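Local coordinates for hypothetical protein PA3352 (Pseudomonas aeruginosa, PDB 2FUP), which belongs to the FlgN family and probably acts in flagellar assembly, as a chaperone like other FlgN proteins, at residues P6-L11 and R60-I65; H18-L23 and G99-R104; Q24-E29 and G46-L51; E28-L33 and N109-R114; G77-A82 and E90-G95. All coordinates share one frame; numbering follows the deposited sequence.

How the contacts relate
The five contacts tie together a long, all-helical bundle. Contacts 1 and 3 join helices 7-34 and 39-68 at two levels, centres about 23 Å apart; contacts 2 and 4 join helices 7-34 and 88-114, the first near mid-bundle, the second near the helix ends, centres about 15 Å apart. Contact 5 packs the short helix 75-82 on helix 88-114 and touches contact 1, where Leu8 CD2 comes within 3.5 Å of Tyr81 CE2. At the far end, contacts 3 and 4 share Glu29, which joins all three long helices; their centres lie about 28 and 32 Å from that of contact 5. Bound methylpentanediol, probably from the crystallisation liquor, lies near contacts 1, 2 and 5.

Contact 1. Residues P6-L11 and R60-I65; sequences PTLLDL and RARAEI
The guanidinium of Arg62 is the flat group here, and near its plane, at the edge, lies the backbone carbonyl of Leu11: Arg62 NH1 stands 3.7 Å from Leu11 O, too long for a hydrogen bond. NH1 finds its strong partner in Asp15, one turn further along helix 7-34, through a salt bridge. This describes one of two modelled conformers, so the tip's position is less certain. The aliphatic part of the arginine does the packing. Its CG sits 3.7 Å from Leu8 CD1 and 3.8 Å from Leu11 CB, and the two side chains Leu8 and Arg62 cross at about a right angle. A bend at chi3 (-60°) then turns the guanidinium toward Asp15.

Beside this, Leu11 and Ile65 reach for each other tip to tip, with Leu11 CD1 3.7 Å from Ile65 CD1. The same Leu11 methyl rests 3.7 Å from Ala61 CB, while Thr7 CG2 adds a more exposed contact to Ile65 CD1 at 3.9 Å. Ala61 and Ile65, one turn apart on helix 39-68, thus both touch Leu11 CD1.

The two helical segments run antiparallel at 152°, their axes 9.9 Å apart, as neighbours in an antiparallel helical bundle. Leu8 meets Leu78 and Tyr81 of helix 75-82 and Leu91 of helix 88-114, while Ile65 touches Tyr81 and Arg62 packs on Leu98, so helices 75-82 and 88-114 both pack against this pair.

Contact 2. Residues H18-L23 and G99-R104; sequences HANQLL and GELLER
Leu101 lies against Ala19 and Asn20, and Leu23 against Arg104, in a parallel pairing of two long helices within the helical bundle. The methyl of Ala19 meets Leu101 CB at 3.9 Å and, less closely, Leu102 CD2 at 4.2 Å. With so small a residue at this point, the two backbones come near: the CA atoms of Ala19 and Leu101 are 6.1 Å apart.

On one flank the amide of Asn20 lies over the end of Leu101. Its OD1 is 3.4 Å from Leu101 CD2 and its ND2 3.9 Å from Leu101 CD1, so the oxygen and the nitrogen both contact leucine methyls. Leu101 gets there with CG beside its backbone N (chi1 -75°), which spreads its two methyls beneath the asparagine. One turn on, Leu23 reaches toward Arg104. With CG anti to the backbone N (chi1 -175°), Leu23 carries its methyls toward helix 88-114, CD2 coming within 4.3 Å of Leu101 CD2.

Outside this first shell, Ala19 touches Leu98, and Leu22 and Leu23 touch Cys105, while on the other flank Leu102 packs on Leu127 and Leu130 of helix 121-130. Helix 39-68 receives His18 and Leu22, at Leu51 and Lys48 respectively.

At the more exposed rim, Arg104 bends at chi3 and presents a flat face to the leucine: Leu23 CD2 sits over the centre of the guanidinium, 3.5 Å from Arg104 CZ.

Contact 3. Residues Q24-E29 and G46-L51; sequences QLVDEE and GAKQPL
Leu25 CD1 is the tightly packed point, with Leu51 CD1 and Ala47 CB each 3.7 Å away. The carbonyl oxygen Ala47 O lies at the same 3.7 Å, so a single methyl is held between two apolar groups and a backbone oxygen. Lys48 adds its CG, 4.0 Å from Leu25 CD1, before its chain turns off toward Glu29. By comparison Val26 is loosely engaged, its CG2 4.4 Å from Lys48 CD.

The two segments are antiparallel at 160°, neighbouring arms of the helical hairpin formed by helices 7-34 and 39-68; the second is kinked at Pro50, whose ring nitrogen can donate no bond to the turn before.

Away from the leucines the contact turns polar while staying buried. Lys48 bends at chi3 (-68°), bringing NZ to Glu29 OE1 at 3.2 Å in a salt bridge on the syn side of the carboxylate, 21° out of its plane. NZ is also hydrogen-bonded to Asn119 O, and the other carboxylate oxygen accepts from Asn112 of helix 88-114. The solvent side is toward Ala47 and the outer flank of Leu25, which are only partly buried, with Leu44 packed on Leu25 beside them.

Contact 4. Residues E28-L33 and N109-R114; sequences EEFQAL and NLRNGR
Phe30 and Arg111 stack here, and the arginine can be followed outward from its backbone. CB and CG start the chain with CG anti to the backbone N. A bend at chi3 (56°) swings the end round over the phenyl ring. CD reaches it first, 3.8 Å from Phe30 CE1 in an off-centre CH-pi contact. NE follows at 3.5 Å from Phe30 CD1. CZ then stands 3.8 Å from the ring centroid, over the face in a cation-pi arrangement, with ring and guanidinium planes only 11° apart. Beyond it, NH1 lies over the CD2 side of the ring, and NH2 ends against Phe30 CB at 3.4 Å.

The guanidinium is held from a second direction as well. Arg111 NH2 donates to Asn112 OD1 at 3.1 Å, tilted 33° from the carbonyl plane, and NE adds a weak bond to the same oxygen. Across the amide, Asn112 ND2 donates to Glu29 OE2 at 2.9 Å and is also hydrogen-bonded to Val26 O. Leu33 closes the contact beside the amide, CD1 resting 4.0 Å from Asn112 CB.

The asparagine thus passes a polar chain from the arginine to the buried glutamate. With Lys48 on its other oxygen, Glu29 probably stays charged, and the bonds at both ends of the Asn112 amide fix which way it is turned in this parallel helix pair.

Contact 5. Residues G77-A82 and E90-G95; sequences GLARYA and ELLARG
The segments 77-82 and 90-95 run antiparallel at 157° with axes 9.6 Å apart, the short helix 75-82 folded back on the start of the long helix 88-114. Leu78 and Leu92 slide past each other in opposite directions, with Leu78 CG 4.0 Å from Leu92 CD2. Leu92 CD2 also packs 4.0 Å from Ala79 CB and 3.9 Å from Ala79 N, so it lies close against the helix 75-82 backbone. Leu78, with CG anti to its N (chi1 -177°), sends CD2 across to Leu91 O at 3.9 Å and on to Gly95 CA at 4.5 Å, a place where the absence of a side chain lets the methyl approach.

Leu91 meets the edge of the Tyr81 ring: its CD1 lies in the ring plane, 3.9 Å from Tyr81 CE2. Ala82 CB fills in more loosely, 4.4 Å from both Leu91 CD1 and Leu92 CG. No hydrogen bond crosses; the side chains that meet are apolar apart from the tyrosine, whose ring edge does the touching.

Helices 7-34 and 39-68 lie against this pair, with Leu9 on Leu91 and Tyr81 on Leu66, and the short helix thus packs onto helices 7-34 and 39-68 as well as 88-114.

Contact 1. Residues P6-L11 and R60-I65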
# COMPACT_ATOMS: atom_id res chain seq x y z
N PRO A 6 17.40 3.67 8.83
CA PRO A 6 16.68 3.79 7.57
C PRO A 6 15.44 2.93 7.47
O PRO A 6 14.73 3.03 6.44
CB PRO A 6 17.73 3.33 6.57
CG PRO A 6 18.57 2.38 7.36
CD PRO A 6 18.68 2.99 8.65
N THR A 7 15.14 2.14 8.50
CA THR A 7 14.10 1.10 8.28
C THR A 7 12.74 1.62 7.89
O THR A 7 12.12 1.15 6.96
CB THR A 7 13.98 0.21 9.48
OG1 THR A 7 15.28 -0.23 9.86
CG2 THR A 7 13.09 -0.97 9.24
N LEU A 8 12.22 2.60 8.62
CA LEU A 8 10.88 3.07 8.34
C LEU A 8 10.79 3.69 6.96
O LEU A 8 9.81 3.42 6.20
CB LEU A 8 10.36 4.06 9.38
CG LEU A 8 8.90 4.43 9.34
CD1 LEU A 8 8.03 3.21 9.51
CD2 LEU A 8 8.52 5.40 10.41
N LEU A 9 11.77 4.51 6.61
CA LEU A 9 11.74 5.11 5.30
C LEU A 9 11.85 4.07 4.21
O LEU A 9 11.19 4.18 3.18
CB LEU A 9 12.83 6.18 5.19
CG LEU A 9 12.82 7.01 3.89
CD1 LEU A 9 11.54 7.79 3.69
CD2 LEU A 9 14.01 8.03 3.99
N ASP A 10 12.63 3.02 4.43
CA ASP A 10 12.77 1.93 3.44
C ASP A 10 11.44 1.25 3.27
O ASP A 10 11.04 0.92 2.15
CB ASP A 10 13.83 0.94 3.88
CG ASP A 10 14.12 -0.07 2.84
OD1 ASP A 10 14.62 0.28 1.77
OD2 ASP A 10 13.97 -1.27 3.15
N LEU A 11 10.72 1.03 4.37
CA LEU A 11 9.40 0.38 4.25
C LEU A 11 8.42 1.22 3.46
O LEU A 11 7.65 0.71 2.66
CB LEU A 11 8.85 0.10 5.65
CG LEU A 11 9.58 -0.98 6.43
CD1 LEU A 11 9.24 -0.94 7.89
CD2 LEU A 11 9.30 -2.33 5.91
N ARG A 60 2.34 -4.00 8.72
CA ARG A 60 2.54 -4.50 10.10
C ARG A 60 3.89 -4.07 10.62
O ARG A 60 4.03 -3.83 11.84
CB ARG A 60 2.35 -5.99 10.26
CG ARG A 60 0.86 -6.39 10.14
CD ARG A 60 0.70 -7.82 10.49
NE ARG A 60 -0.66 -8.16 10.88
CZ ARG A 60 -1.18 -9.39 10.80
NH1 ARG A 60 -0.49 -10.36 10.20
NH2 ARG A 60 -2.42 -9.63 11.22
N ALA A 61 4.89 -3.99 9.75
CA ALA A 61 6.25 -3.56 10.16
C ALA A 61 6.21 -2.10 10.55
O ALA A 61 6.74 -1.70 11.60
CB ALA A 61 7.21 -3.81 9.06
N ARG A 62 5.60 -1.25 9.69
CA ARG A 62 5.53 0.17 10.02
C ARG A 62 4.76 0.41 11.32
O ARG A 62 5.14 1.24 12.18
CB ARG A 62 4.85 0.99 8.90
CG ARG A 62 5.75 0.96 7.68
CD ARG A 62 5.40 2.13 6.78
NE ARG A 62 4.01 1.93 6.43
CZ ARG A 62 3.63 1.08 5.48
NH1 ARG A 62 4.53 0.52 4.71
NH2 ARG A 62 2.37 0.84 5.28
N ALA A 63 3.65 -0.33 11.50
CA ALA A 63 2.84 -0.18 12.72
C ALA A 63 3.68 -0.56 13.95
O ALA A 63 3.60 0.11 15.01
CB ALA A 63 1.57 -1.10 12.67
N GLU A 64 4.49 -1.65 13.84
CA GLU A 64 5.30 -2.08 14.96
C GLU A 64 6.38 -1.06 15.33
O GLU A 64 6.64 -0.80 16.51
CB GLU A 64 5.90 -3.46 14.70
CG GLU A 64 6.72 -4.09 15.86
CD GLU A 64 5.97 -4.31 17.16
OE1 GLU A 64 4.73 -4.47 17.08
OE2 GLU A 64 6.63 -4.37 18.28
N ILE A 65 6.98 -0.43 14.32
CA ILE A 65 7.98 0.57 14.58
C ILE A 65 7.32 1.72 15.35
O ILE A 65 7.88 2.25 16.34
CB ILE A 65 8.64 1.01 13.25
CG1 ILE A 65 9.49 -0.13 12.73
CG2 ILE A 65 9.40 2.28 13.45
CD1 ILE A 65 10.03 0.08 11.35

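Contact 2. Residues H18-L23 and G99-R104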
# COMPACT_ATOMS: atom_id res chain seq x y z
N HIS A 18 5.33 -1.00 -4.42
CA HIS A 18 4.34 -2.08 -4.54
C HIS A 18 2.93 -1.53 -4.80
O HIS A 18 2.18 -2.16 -5.55
CB HIS A 18 4.36 -3.00 -3.33
CG HIS A 18 5.69 -3.61 -3.08
ND1 HIS A 18 6.51 -4.05 -4.08
CD2 HIS A 18 6.33 -3.88 -1.91
CE1 HIS A 18 7.60 -4.59 -3.54
NE2 HIS A 18 7.53 -4.45 -2.23
N ALA A 19 2.55 -0.42 -4.19
CA ALA A 19 1.25 0.17 -4.42
C ALA A 19 1.12 0.68 -5.84
O ALA A 19 0.09 0.54 -6.46
CB ALA A 19 0.97 1.27 -3.43
N ASN A 20 2.17 1.29 -6.37
CA ASN A 20 2.14 1.67 -7.79
C ASN A 20 1.95 0.42 -8.69
O ASN A 20 1.16 0.47 -9.63
CB ASN A 20 3.42 2.38 -8.17
CG ASN A 20 3.36 3.86 -7.92
OD1 ASN A 20 2.43 4.53 -8.36
ND2 ASN A 20 4.40 4.39 -7.26
N GLN A 21 2.68 -0.65 -8.40
CA GLN A 21 2.56 -1.83 -9.22
C GLN A 21 1.14 -2.39 -9.09
O GLN A 21 0.54 -2.85 -10.08
CB GLN A 21 3.65 -2.83 -8.94
CG GLN A 21 4.98 -2.31 -9.51
CD GLN A 21 5.98 -3.41 -9.71
OE1 GLN A 21 6.05 -4.33 -8.92
NE2 GLN A 21 6.76 -3.34 -10.81
N LEU A 22 0.59 -2.40 -7.87
CA LEU A 22 -0.78 -2.90 -7.66
C LEU A 22 -1.80 -2.09 -8.48
O LEU A 22 -2.64 -2.63 -9.18
CB LEU A 22 -1.11 -2.90 -6.15
CG LEU A 22 -2.46 -3.48 -5.80
CD1 LEU A 22 -2.62 -4.90 -6.25
CD2 LEU A 22 -2.71 -3.37 -4.29
N LEU A 23 -1.66 -0.76 -8.41
CA LEU A 23 -2.58 0.11 -9.14
C LEU A 23 -2.52 -0.22 -10.64
O LEU A 23 -3.54 -0.24 -11.32
CB LEU A 23 -2.23 1.56 -8.83
CG LEU A 23 -3.14 2.60 -9.40
CD1 LEU A 23 -4.58 2.43 -8.94
CD2 LEU A 23 -2.57 4.02 -9.08
N GLY A 99 -0.57 6.87 1.38
CA GLY A 99 -1.98 6.91 1.67
C GLY A 99 -2.81 7.22 0.44
O GLY A 99 -3.86 6.60 0.20
N GLU A 100 -2.34 8.13 -0.44
CA GLU A 100 -3.08 8.43 -1.65
C GLU A 100 -3.11 7.19 -2.56
O GLU A 100 -4.17 6.87 -3.10
CB GLU A 100 -2.38 9.54 -2.40
CG GLU A 100 -3.04 9.96 -3.66
CD GLU A 100 -2.24 11.03 -4.36
OE1 GLU A 100 -2.18 12.16 -3.90
OE2 GLU A 100 -1.70 10.75 -5.45
N LEU A 101 -1.97 6.54 -2.71
CA LEU A 101 -1.91 5.38 -3.63
C LEU A 101 -2.80 4.25 -3.13
O LEU A 101 -3.44 3.59 -3.94
CB LEU A 101 -0.49 4.88 -3.75
CG LEU A 101 0.47 5.72 -4.61
CD1 LEU A 101 1.92 5.32 -4.45
CD2 LEU A 101 0.09 5.58 -6.12
N LEU A 102 -2.82 4.00 -1.83
CA LEU A 102 -3.67 2.91 -1.31
C LEU A 102 -5.13 3.22 -1.54
O LEU A 102 -5.96 2.35 -1.87
CB LEU A 102 -3.38 2.61 0.16
CG LEU A 102 -2.01 2.07 0.47
CD1 LEU A 102 -1.75 1.93 2.00
CD2 LEU A 102 -1.77 0.74 -0.27
N GLU A 103 -5.51 4.49 -1.40
CA GLU A 103 -6.87 4.86 -1.63
C GLU A 103 -7.20 4.70 -3.14
O GLU A 103 -8.30 4.22 -3.52
CB GLU A 103 -7.10 6.33 -1.15
CG GLU A 103 -8.45 6.92 -1.57
CD GLU A 103 -8.63 8.38 -1.02
OE1 GLU A 103 -9.06 8.50 0.13
OE2 GLU A 103 -8.37 9.36 -1.77
N ARG A 104 -6.29 5.10 -4.03
CA ARG A 104 -6.50 4.91 -5.45
C ARG A 104 -6.67 3.43 -5.78
O ARG A 104 -7.55 3.07 -6.59
CB ARG A 104 -5.30 5.48 -6.22
CG ARG A 104 -5.24 7.00 -6.23
CD ARG A 104 -3.95 7.53 -6.84
NE ARG A 104 -3.95 7.43 -8.30
CZ ARG A 104 -2.87 7.55 -9.09
NH1 ARG A 104 -1.65 7.73 -8.57
NH2 ARG A 104 -3.01 7.46 -10.42

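Contact 3. Residues Q24-E29 and G46-L51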
# COMPACT_ATOMS: atom_id res chain seq x y z
N GLN A 24 -1.31 -0.37 -11.17
CA GLN A 24 -1.16 -0.71 -12.58
C GLN A 24 -1.82 -2.07 -12.95
O GLN A 24 -2.48 -2.22 -13.96
CB GLN A 24 0.31 -0.74 -12.91
CG GLN A 24 0.90 0.67 -12.93
CD GLN A 24 2.40 0.74 -12.92
OE1 GLN A 24 3.06 -0.10 -13.50
NE2 GLN A 24 2.96 1.81 -12.31
N LEU A 25 -1.62 -3.07 -12.06
CA LEU A 25 -2.29 -4.35 -12.29
C LEU A 25 -3.81 -4.26 -12.21
O LEU A 25 -4.53 -4.95 -12.94
CB LEU A 25 -1.77 -5.43 -11.33
CG LEU A 25 -0.31 -5.88 -11.46
CD1 LEU A 25 0.07 -6.78 -10.31
CD2 LEU A 25 -0.09 -6.53 -12.82
N VAL A 26 -4.31 -3.44 -11.29
CA VAL A 26 -5.77 -3.23 -11.24
C VAL A 26 -6.31 -2.52 -12.51
O VAL A 26 -7.38 -2.86 -13.05
CB VAL A 26 -6.19 -2.44 -9.97
CG1 VAL A 26 -7.70 -2.15 -10.00
CG2 VAL A 26 -5.86 -3.24 -8.79
N ASP A 27 -5.55 -1.59 -13.04
CA ASP A 27 -5.93 -0.94 -14.29
C ASP A 27 -5.83 -1.95 -15.45
O ASP A 27 -6.66 -1.97 -16.39
CB ASP A 27 -4.96 0.19 -14.60
CG ASP A 27 -5.31 0.91 -15.90
OD1 ASP A 27 -6.44 1.43 -15.94
OD2 ASP A 27 -4.44 1.00 -16.82
N GLU A 28 -4.80 -2.81 -15.42
CA GLU A 28 -4.63 -3.81 -16.46
C GLU A 28 -5.87 -4.76 -16.43
O GLU A 28 -6.40 -5.20 -17.46
CB GLU A 28 -3.31 -4.55 -16.26
CG GLU A 28 -3.03 -5.53 -17.33
CD GLU A 28 -1.58 -6.02 -17.36
OE1 GLU A 28 -0.77 -5.42 -16.61
OE2 GLU A 28 -1.26 -7.03 -18.06
N GLU A 29 -6.27 -5.12 -15.21
CA GLU A 29 -7.46 -5.94 -15.05
C GLU A 29 -8.77 -5.26 -15.56
O GLU A 29 -9.58 -5.89 -16.20
CB GLU A 29 -7.57 -6.34 -13.57
CG GLU A 29 -8.76 -7.18 -13.21
CD GLU A 29 -8.80 -7.41 -11.71
OE1 GLU A 29 -8.03 -8.27 -11.21
OE2 GLU A 29 -9.54 -6.68 -11.03
N GLY A 46 -2.71 -13.66 -9.88
CA GLY A 46 -1.45 -14.28 -9.43
C GLY A 46 -0.38 -13.22 -9.28
O GLY A 46 0.44 -13.29 -8.40
N ALA A 47 -0.39 -12.23 -10.15
CA ALA A 47 0.57 -11.16 -10.06
C ALA A 47 0.32 -10.24 -8.85
O ALA A 47 1.26 -9.65 -8.30
CB ALA A 47 0.55 -10.33 -11.36
N LYS A 48 -0.96 -10.07 -8.47
CA LYS A 48 -1.33 -9.18 -7.34
C LYS A 48 -0.98 -9.82 -6.01
O LYS A 48 -0.78 -9.06 -5.06
CB LYS A 48 -2.82 -8.87 -7.35
CG LYS A 48 -3.25 -8.02 -8.46
CD LYS A 48 -4.66 -7.48 -8.29
CE LYS A 48 -5.71 -8.54 -8.37
NZ LYS A 48 -7.06 -7.87 -8.21
N GLN A 49 -0.93 -11.17 -5.96
CA GLN A 49 -0.71 -11.90 -4.69
C GLN A 49 0.56 -11.48 -3.95
O GLN A 49 0.49 -11.03 -2.81
CB GLN A 49 -0.72 -13.43 -4.89
CG GLN A 49 -2.03 -14.05 -5.35
CD GLN A 49 -3.23 -13.40 -4.74
OE1 GLN A 49 -4.02 -12.74 -5.41
NE2 GLN A 49 -3.36 -13.55 -3.43
N PRO A 50 1.72 -11.62 -4.58
CA PRO A 50 2.91 -11.23 -3.81
C PRO A 50 2.90 -9.76 -3.36
O PRO A 50 3.52 -9.42 -2.36
CB PRO A 50 4.07 -11.48 -4.76
CG PRO A 50 3.41 -11.63 -6.15
CD PRO A 50 2.07 -12.16 -5.91
N LEU A 51 2.22 -8.90 -4.10
CA LEU A 51 2.21 -7.49 -3.74
C LEU A 51 1.37 -7.26 -2.50
O LEU A 51 1.69 -6.43 -1.65
CB LEU A 51 1.66 -6.60 -4.90
CG LEU A 51 2.59 -6.59 -6.09
CD1 LEU A 51 1.89 -5.85 -7.23
CD2 LEU A 51 3.93 -5.97 -5.77

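Contact 4. Residues E28-L33 and N109-R114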
# COMPACT_ATOMS: atom_id res chain seq x y z
N GLU A 28 -4.80 -2.81 -15.42
CA GLU A 28 -4.63 -3.81 -16.46
C GLU A 28 -5.87 -4.76 -16.43
O GLU A 28 -6.40 -5.20 -17.46
CB GLU A 28 -3.31 -4.55 -16.26
CG GLU A 28 -3.03 -5.53 -17.33
CD GLU A 28 -1.58 -6.02 -17.36
OE1 GLU A 28 -0.77 -5.42 -16.61
OE2 GLU A 28 -1.26 -7.03 -18.06
N GLU A 29 -6.27 -5.12 -15.21
CA GLU A 29 -7.46 -5.94 -15.05
C GLU A 29 -8.77 -5.26 -15.56
O GLU A 29 -9.58 -5.89 -16.20
CB GLU A 29 -7.57 -6.34 -13.57
CG GLU A 29 -8.76 -7.18 -13.21
CD GLU A 29 -8.80 -7.41 -11.71
OE1 GLU A 29 -8.03 -8.27 -11.21
OE2 GLU A 29 -9.54 -6.68 -11.03
N PHE A 30 -8.92 -3.99 -15.29
CA PHE A 30 -10.02 -3.19 -15.85
C PHE A 30 -10.03 -3.31 -17.37
O PHE A 30 -11.09 -3.57 -18.00
CB PHE A 30 -9.87 -1.73 -15.40
CG PHE A 30 -10.85 -0.83 -15.97
CD1 PHE A 30 -12.18 -0.99 -15.68
CD2 PHE A 30 -10.43 0.22 -16.77
CE1 PHE A 30 -13.13 -0.11 -16.23
CE2 PHE A 30 -11.36 1.09 -17.34
CZ PHE A 30 -12.69 0.92 -17.08
N GLN A 31 -8.86 -3.16 -17.98
CA GLN A 31 -8.80 -3.27 -19.44
C GLN A 31 -9.22 -4.65 -19.94
O GLN A 31 -9.92 -4.85 -20.93
CB GLN A 31 -7.40 -2.96 -19.94
CG GLN A 31 -7.03 -1.52 -19.70
CD GLN A 31 -5.61 -1.20 -20.11
OE1 GLN A 31 -5.14 -1.58 -21.20
NE2 GLN A 31 -4.91 -0.53 -19.23
N ALA A 32 -8.70 -5.66 -19.25
CA ALA A 32 -9.08 -7.02 -19.57
C ALA A 32 -10.57 -7.24 -19.45
O ALA A 32 -11.15 -7.93 -20.28
CB ALA A 32 -8.38 -7.99 -18.64
N LEU A 33 -11.17 -6.77 -18.36
CA LEU A 33 -12.63 -6.89 -18.18
C LEU A 33 -13.40 -6.22 -19.30
O LEU A 33 -14.38 -6.79 -19.83
CB LEU A 33 -13.05 -6.27 -16.88
CG LEU A 33 -12.67 -7.03 -15.64
CD1 LEU A 33 -12.89 -6.17 -14.42
CD2 LEU A 33 -13.31 -8.37 -15.47
N ASN A 109 -10.13 -0.92 -7.49
CA ASN A 109 -10.57 -2.29 -7.31
C ASN A 109 -12.06 -2.38 -7.12
O ASN A 109 -12.74 -3.26 -7.71
CB ASN A 109 -9.83 -2.90 -6.17
CG ASN A 109 -10.20 -4.34 -5.94
OD1 ASN A 109 -9.87 -5.21 -6.76
ND2 ASN A 109 -10.90 -4.61 -4.83
N LEU A 110 -12.62 -1.44 -6.37
CA LEU A 110 -14.08 -1.41 -6.26
C LEU A 110 -14.74 -1.22 -7.61
O LEU A 110 -15.79 -1.85 -7.92
CB LEU A 110 -14.52 -0.33 -5.25
CG LEU A 110 -14.21 -0.69 -3.80
CD1 LEU A 110 -14.41 0.53 -2.89
CD2 LEU A 110 -15.05 -1.87 -3.30
N ARG A 111 -14.21 -0.34 -8.44
CA ARG A 111 -14.75 -0.18 -9.78
C ARG A 111 -14.72 -1.52 -10.57
O ARG A 111 -15.69 -1.87 -11.23
CB ARG A 111 -14.03 0.93 -10.55
CG ARG A 111 -14.40 1.04 -12.03
CD ARG A 111 -13.31 1.60 -12.85
NE ARG A 111 -12.12 0.79 -12.64
CZ ARG A 111 -10.89 1.16 -12.94
NH1 ARG A 111 -10.66 2.34 -13.53
NH2 ARG A 111 -9.90 0.35 -12.66
N ASN A 112 -13.62 -2.26 -10.49
CA ASN A 112 -13.53 -3.57 -11.16
C ASN A 112 -14.54 -4.58 -10.60
O ASN A 112 -15.21 -5.27 -11.38
CB ASN A 112 -12.14 -4.17 -10.99
CG ASN A 112 -11.08 -3.42 -11.79
OD1 ASN A 112 -11.35 -2.42 -12.45
ND2 ASN A 112 -9.87 -3.94 -11.79
N GLY A 113 -14.60 -4.67 -9.27
CA GLY A 113 -15.53 -5.57 -8.55
C GLY A 113 -16.97 -5.36 -8.95
O GLY A 113 -17.74 -6.32 -9.16
N ARG A 114 -17.35 -4.10 -9.11
CA ARG A 114 -18.71 -3.79 -9.52
C ARG A 114 -18.97 -4.36 -10.91
O ARG A 114 -20.10 -4.70 -11.22
CB ARG A 114 -18.97 -2.27 -9.46
CG ARG A 114 -18.94 -1.70 -8.03

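Contact 5. Residues G77-A82 and E90-G95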
# COMPACT_ATOMS: atom_id res chain seq x y z
N GLY A 77 1.08 10.55 14.87
CA GLY A 77 2.13 9.71 15.44
C GLY A 77 3.37 9.70 14.58
O GLY A 77 4.52 9.85 15.07
N LEU A 78 3.16 9.51 13.27
CA LEU A 78 4.32 9.58 12.34
C LEU A 78 5.00 10.92 12.48
O LEU A 78 6.24 10.96 12.45
CB LEU A 78 3.85 9.36 10.90
CG LEU A 78 4.90 9.32 9.83
CD1 LEU A 78 5.96 8.20 10.11
CD2 LEU A 78 4.30 9.13 8.47
N ALA A 79 4.23 12.00 12.52
CA ALA A 79 4.86 13.32 12.66
C ALA A 79 5.65 13.49 13.92
O ALA A 79 6.73 14.12 13.96
CB ALA A 79 3.81 14.39 12.55
N ARG A 80 5.16 12.91 15.01
CA ARG A 80 5.93 12.91 16.26
C ARG A 80 7.24 12.12 16.15
O ARG A 80 8.29 12.53 16.59
CB ARG A 80 5.10 12.37 17.41
CG ARG A 80 5.87 12.30 18.75
CD ARG A 80 6.25 13.67 19.27
NE ARG A 80 7.39 13.61 20.17
CZ ARG A 80 8.67 13.78 19.81
NH1 ARG A 80 9.01 14.06 18.56
NH2 ARG A 80 9.62 13.70 20.73
N TYR A 81 7.12 10.95 15.53
CA TYR A 81 8.31 10.15 15.27
C TYR A 81 9.33 10.93 14.43
O TYR A 81 10.54 10.83 14.67
CB TYR A 81 7.88 8.89 14.52
CG TYR A 81 8.97 7.89 14.24
CD1 TYR A 81 9.28 6.92 15.14
CD2 TYR A 81 9.65 7.93 13.04
CE1 TYR A 81 10.27 5.99 14.86
CE2 TYR A 81 10.64 7.03 12.73
CZ TYR A 81 10.95 6.05 13.65
OH TYR A 81 11.93 5.09 13.38
N ALA A 82 8.84 11.61 13.42
CA ALA A 82 9.66 12.31 12.45
C ALA A 82 10.31 13.61 12.94
O ALA A 82 11.26 14.11 12.31
CB ALA A 82 8.77 12.64 11.27
N GLU A 90 10.92 13.56 4.61
CA GLU A 90 10.72 12.52 3.65
C GLU A 90 9.77 11.48 4.20
O GLU A 90 8.95 10.94 3.42
CB GLU A 90 12.05 11.81 3.31
CG GLU A 90 12.81 12.48 2.28
CD GLU A 90 12.13 12.33 0.97
OE1 GLU A 90 11.59 11.25 0.62
OE2 GLU A 90 12.11 13.31 0.30
N LEU A 91 9.88 11.06 5.47
CA LEU A 91 8.91 10.14 6.04
C LEU A 91 7.47 10.61 5.82
O LEU A 91 6.59 9.83 5.44
CB LEU A 91 9.15 9.87 7.54
CG LEU A 91 10.38 9.09 7.99
CD1 LEU A 91 10.59 9.12 9.44
CD2 LEU A 91 10.23 7.66 7.52
N LEU A 92 7.24 11.86 6.19
CA LEU A 92 5.88 12.42 6.09
C LEU A 92 5.42 12.45 4.61
O LEU A 92 4.27 12.06 4.32
CB LEU A 92 5.78 13.79 6.78
CG LEU A 92 5.73 13.66 8.29
CD1 LEU A 92 5.98 15.09 8.75
CD2 LEU A 92 4.43 13.12 8.80
N ALA A 93 6.25 12.92 3.69
CA ALA A 93 5.90 13.02 2.30
C ALA A 93 5.57 11.62 1.75
O ALA A 93 4.61 11.41 0.99
CB ALA A 93 7.03 13.61 1.53
N ARG A 94 6.43 10.64 2.07
CA ARG A 94 6.18 9.27 1.58
C ARG A 94 4.94 8.66 2.23
O ARG A 94 4.19 7.96 1.57
CB ARG A 94 7.44 8.39 1.80
CG ARG A 94 8.66 8.90 1.08
CD ARG A 94 8.65 8.81 -0.44
NE ARG A 94 7.77 9.73 -1.08
CZ ARG A 94 7.99 11.01 -1.40
NH1 ARG A 94 9.07 11.67 -1.07
NH2 ARG A 94 7.03 11.66 -2.02
N GLY A 95 4.73 8.87 3.53
CA GLY A 95 3.54 8.37 4.15
C GLY A 95 2.31 8.91 3.45
O GLY A 95 1.32 8.22 3.25